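Local atomic coordinates of putative NADPH:quinone oxidoreductase (Ralstonia eutropha, PDB entry 3IUP), a protein that binds NADPH and probably catalyses the NADPH-dependent reduction of quinones. Residues 163-166 with 167-171; 255-258 with 259-263. One frame throughout, in Å; residues are numbered along the deposited sequence.

Contact 1: residues 163-166 with 167-171; sequences MVET and MRLEG. With ACT (acetate ion), chain H; ACT (acetate ion), chain I.
Arg168 lies alongside Val164, one helical turn earlier, the two side chains pointing the same way. The arginine's CB rests beside the carbonyl oxygens of Glu165 and Val164, and its CG packs 3.6 Å from Val164 O, the acceptor that also takes the arginine's own amide N. Running extended from CG to NE, the chain takes CD past Val164 O, and NE, CZ and NH1 then lie near Val164 CG1. That methyl, placed opposite the valine's backbone N (chi1 175°), is the branch that faces the arginine; it sits off-centre over one face of the guanidinium, 3.5 Å from Arg168 NH1. At the guanidinium edge lie two acetate ions, probably from the crystallisation liquor. Acetate O of chain I accepts from Arg168 NH1 at 3.0 Å and also from NH2, with a weak further bond from NH2 to its OXT; OXT of the chain H acetate gets a short, bent, weak bond from NH1. The Glu165 chain bends at chi2 (88°); its OE2 forms a salt bridge with Arg322 NE, while its CG packs 3.8 Å from Leu169 CD1. On a further side of the helix Thr166 CG2 stands 3.5 Å from Glu170 OE2, a carboxylate oxygen that bonds to Tyr284. Thr166 OG1 is held by Gly162 O and Trp309 NE1. The selenomethionine Met167 folds its CE back to within 4.1 Å of Val164 CG1. Beneath the side chains, amides 167 to 170 bond back to carbonyls 163 to 166, Glu170 N to Thr166 O being the most bent at 144°. Gly171 then takes positive phi, with Gly171 N bonding to Arg168 O and His172 N to Met167 O: the Schellman motif that closes helix 155-169.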
# COMPACT_ATOMS: atom_id res chain seq x y z
N MSE A 163 -6.61 -12.34 -10.33
CA MSE A 163 -7.29 -11.65 -9.21
C MSE A 163 -7.88 -12.66 -8.25
O MSE A 163 -7.72 -12.53 -7.05
CB MSE A 163 -8.40 -10.72 -9.75
CG MSE A 163 -7.82 -9.65 -10.51
SE MSE A 163 -9.33 -8.57 -11.21
CE MSE A 163 -8.28 -7.27 -11.92
N VAL A 164 -8.57 -13.66 -8.78
CA VAL A 164 -9.12 -14.72 -7.95
C VAL A 164 -8.02 -15.55 -7.26
O VAL A 164 -8.09 -15.83 -6.05
CB VAL A 164 -10.09 -15.60 -8.72
CG1 VAL A 164 -10.55 -16.77 -7.84
CG2 VAL A 164 -11.27 -14.74 -9.20
N GLU A 165 -6.98 -15.84 -8.01
CA GLU A 165 -5.80 -16.53 -7.45
C GLU A 165 -5.14 -15.75 -6.29
O GLU A 165 -4.87 -16.32 -5.25
CB GLU A 165 -4.80 -16.84 -8.54
CG GLU A 165 -3.70 -17.85 -8.09
CD GLU A 165 -4.13 -19.30 -8.32
OE1 GLU A 165 -5.29 -19.57 -8.67
OE2 GLU A 165 -3.28 -20.19 -8.13
N THR A 166 -4.89 -14.47 -6.50
CA THR A 166 -4.37 -13.60 -5.49
C THR A 166 -5.26 -13.50 -4.26
O THR A 166 -4.77 -13.57 -3.18
CB THR A 166 -4.14 -12.16 -6.04
OG1 THR A 166 -3.22 -12.20 -7.15
CG2 THR A 166 -3.54 -11.26 -5.00
N MSE A 167 -6.57 -13.33 -4.46
CA MSE A 167 -7.54 -13.36 -3.38
C MSE A 167 -7.32 -14.58 -2.46
O MSE A 167 -7.18 -14.47 -1.22
CB MSE A 167 -8.93 -13.42 -3.99
CG MSE A 167 -10.07 -13.47 -3.02
SE MSE A 167 -11.76 -13.93 -3.92
CE MSE A 167 -11.48 -15.83 -3.99
N ARG A 168 -7.30 -15.75 -3.09
CA ARG A 168 -7.07 -16.99 -2.37
C ARG A 168 -5.70 -17.09 -1.71
O ARG A 168 -5.61 -17.49 -0.56
CB ARG A 168 -7.28 -18.16 -3.30
CG ARG A 168 -8.74 -18.39 -3.64
CD ARG A 168 -8.91 -19.30 -4.79
NE ARG A 168 -10.32 -19.62 -4.94
CZ ARG A 168 -10.88 -20.03 -6.07
NH1 ARG A 168 -10.15 -20.23 -7.16
NH2 ARG A 168 -12.18 -20.27 -6.09
N LEU A 169 -4.66 -16.75 -2.45
CA LEU A 169 -3.30 -16.77 -1.90
C LEU A 169 -3.13 -15.88 -0.69
O LEU A 169 -2.36 -16.20 0.21
CB LEU A 169 -2.25 -16.42 -2.96
CG LEU A 169 -2.02 -17.51 -3.99
CD1 LEU A 169 -1.36 -16.93 -5.23
CD2 LEU A 169 -1.18 -18.67 -3.38
N GLU A 170 -3.81 -14.76 -0.67
CA GLU A 170 -3.59 -13.79 0.41
C GLU A 170 -4.66 -13.90 1.49
O GLU A 170 -4.76 -13.08 2.39
CB GLU A 170 -3.46 -12.38 -0.18
CG GLU A 170 -2.30 -12.33 -1.14
CD GLU A 170 -2.01 -10.94 -1.73
OE1 GLU A 170 -2.70 -9.97 -1.36
OE2 GLU A 170 -1.08 -10.87 -2.56
N GLY A 171 -5.47 -14.93 1.41
CA GLY A 171 -6.32 -15.34 2.52
C GLY A 171 -7.68 -14.67 2.58
O GLY A 171 -8.30 -14.63 3.63
C ACT H . -8.23 -19.51 -9.77
O ACT H . -8.89 -20.49 -10.28
OXT ACT H . -8.12 -19.37 -8.50
CH3 ACT H . -7.52 -18.54 -10.66
C ACT I . -12.43 -22.37 -9.04
O ACT I . -12.29 -21.12 -9.02
OXT ACT I . -12.92 -22.88 -8.00
CH3 ACT I . -12.03 -23.21 -10.23

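Contact 2: residues 255-258 with 259-263; sequences GQIL and TCMEA
Gly255 and Thr259 meet at a flat peptide carbonyl, and the other planar groups that touch across this turn are likewise backbone ones. They belong to helix 253-266, the helix of a beta-alpha-beta unit between strands 243-249 and 281-285 in what is probably a Rossmann-type nucleotide-binding fold. Thr259 N comes to Gly255 O at 2.8 Å, tilted 20° from the carbonyl plane, and Thr259 OG1 approaches the same oxygen just as closely. The hydroxyl has one proton and a second possible acceptor, Asn299 OD1, so which of the two receives it is not settled. The next carbonyls are approached similarly: Cys260 N and Glu262 N stand off the planes of Gln256 and Leu258, whereas Met261 N bonds to Ile257 O nearly in line with the C=O bond. Cys260 SG, 3.4 Å from Gln256 O, belongs to a side chain that touches Thr233 and Leu236 of helix 228-239, and Gln256 touches Phe228 and Met229 there. Leu258 packs on Lys281 and Val283 of strand 281-285, and its CD2 also nears Met261 SE at 4.4 Å. In the Glu262 side chain it is CB that comes close to the preceding turn, 3.6 Å from Leu258 O; with CG anti to the residue's own N (chi1 -179°), the carboxylate is carried off to a salt bridge with Lys281 and a bond from Ser277 N. Toward the sheet, Ile257 and the selenomethionine Met261 run side by side and share Ala244 of strand 243-249. Met261 CG passes 3.3 Å from Ile257 O; with the chain extended beyond CG, Met261 SE runs alongside Ile257 CG2 at 4.0 Å and the terminal CE draws up to that same methyl, at 3.5 Å.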
# COMPACT_ATOMS: atom_id res chain seq x y z
N GLY A 255 -9.27 4.45 -1.51
CA GLY A 255 -9.53 4.76 -0.13
C GLY A 255 -10.99 4.60 0.27
O GLY A 255 -11.31 4.15 1.38
N GLN A 256 -11.88 4.97 -0.65
CA GLN A 256 -13.30 4.71 -0.43
C GLN A 256 -13.57 3.25 -0.14
O GLN A 256 -14.32 2.95 0.79
CB GLN A 256 -14.11 5.20 -1.58
CG GLN A 256 -14.19 6.72 -1.57
CD GLN A 256 -14.79 7.28 -2.84
OE1 GLN A 256 -14.71 6.68 -3.90
NE2 GLN A 256 -15.29 8.50 -2.75
N ILE A 257 -12.99 2.35 -0.94
CA ILE A 257 -13.17 0.92 -0.75
C ILE A 257 -12.66 0.49 0.63
O ILE A 257 -13.34 -0.24 1.39
CB ILE A 257 -12.48 0.10 -1.83
CG1 ILE A 257 -13.13 0.36 -3.19
CG2 ILE A 257 -12.53 -1.42 -1.44
CD1 ILE A 257 -12.34 -0.08 -4.37
N LEU A 258 -11.44 0.94 0.99
CA LEU A 258 -10.89 0.61 2.31
C LEU A 258 -11.82 1.10 3.41
O LEU A 258 -12.06 0.39 4.41
CB LEU A 258 -9.49 1.17 2.47
CG LEU A 258 -8.43 0.47 1.61
CD1 LEU A 258 -7.12 1.27 1.59
CD2 LEU A 258 -8.23 -1.00 2.14
N THR A 259 -12.29 2.33 3.29
CA THR A 259 -13.17 2.91 4.30
C THR A 259 -14.43 2.04 4.47
O THR A 259 -14.85 1.73 5.60
CB THR A 259 -13.50 4.39 3.94
OG1 THR A 259 -12.29 5.14 3.83
CG2 THR A 259 -14.44 5.06 4.95
N CYS A 260 -15.05 1.66 3.35
CA CYS A 260 -16.28 0.87 3.41
C CYS A 260 -16.01 -0.54 3.91
O CYS A 260 -16.82 -1.10 4.64
CB CYS A 260 -16.99 0.83 2.07
SG CYS A 260 -17.60 2.44 1.57
N MSE A 261 -14.84 -1.09 3.57
CA MSE A 261 -14.49 -2.43 4.07
C MSE A 261 -14.38 -2.38 5.62
O MSE A 261 -14.82 -3.29 6.32
CB MSE A 261 -13.15 -2.89 3.50
CG MSE A 261 -13.22 -3.41 2.15
SE MSE A 261 -11.43 -3.88 1.49
CE MSE A 261 -12.02 -4.67 -0.17
N GLU A 262 -13.77 -1.34 6.14
CA GLU A 262 -13.59 -1.25 7.59
C GLU A 262 -14.98 -1.04 8.23
O GLU A 262 -15.25 -1.61 9.28
CB GLU A 262 -12.62 -0.14 7.94
CG GLU A 262 -12.34 0.02 9.41
CD GLU A 262 -11.56 -1.12 10.06
OE1 GLU A 262 -11.28 -2.19 9.45
OE2 GLU A 262 -11.25 -0.94 11.26
N ALA A 263 -15.84 -0.23 7.59
CA ALA A 263 -17.22 -0.03 8.11
C ALA A 263 -17.95 -1.36 8.18
O ALA A 263 -18.65 -1.64 9.17
CB ALA A 263 -18.02 0.96 7.25

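Contact 1 comes first along the chain, near the end of helix 155-169; contact 2 follows on helix 253-266. Their centres are 19 Å apart and their nearest atoms about 9 Å, without touching. Strand 243-249 is common to both: residues 163-171 reach Ile243 and Phe245, residues 255-263 reach Ala244. Neighbouring strand positions thus serve different helices, consistent with the two helices packing on opposite faces of the six-stranded parallel sheet. Both helices probably belong to the Rossmann-type domain that holds NADPH; bound cofactor is nearer the side chain of Met163 (about 6 Å) than that of Gln256 (about 11 Å).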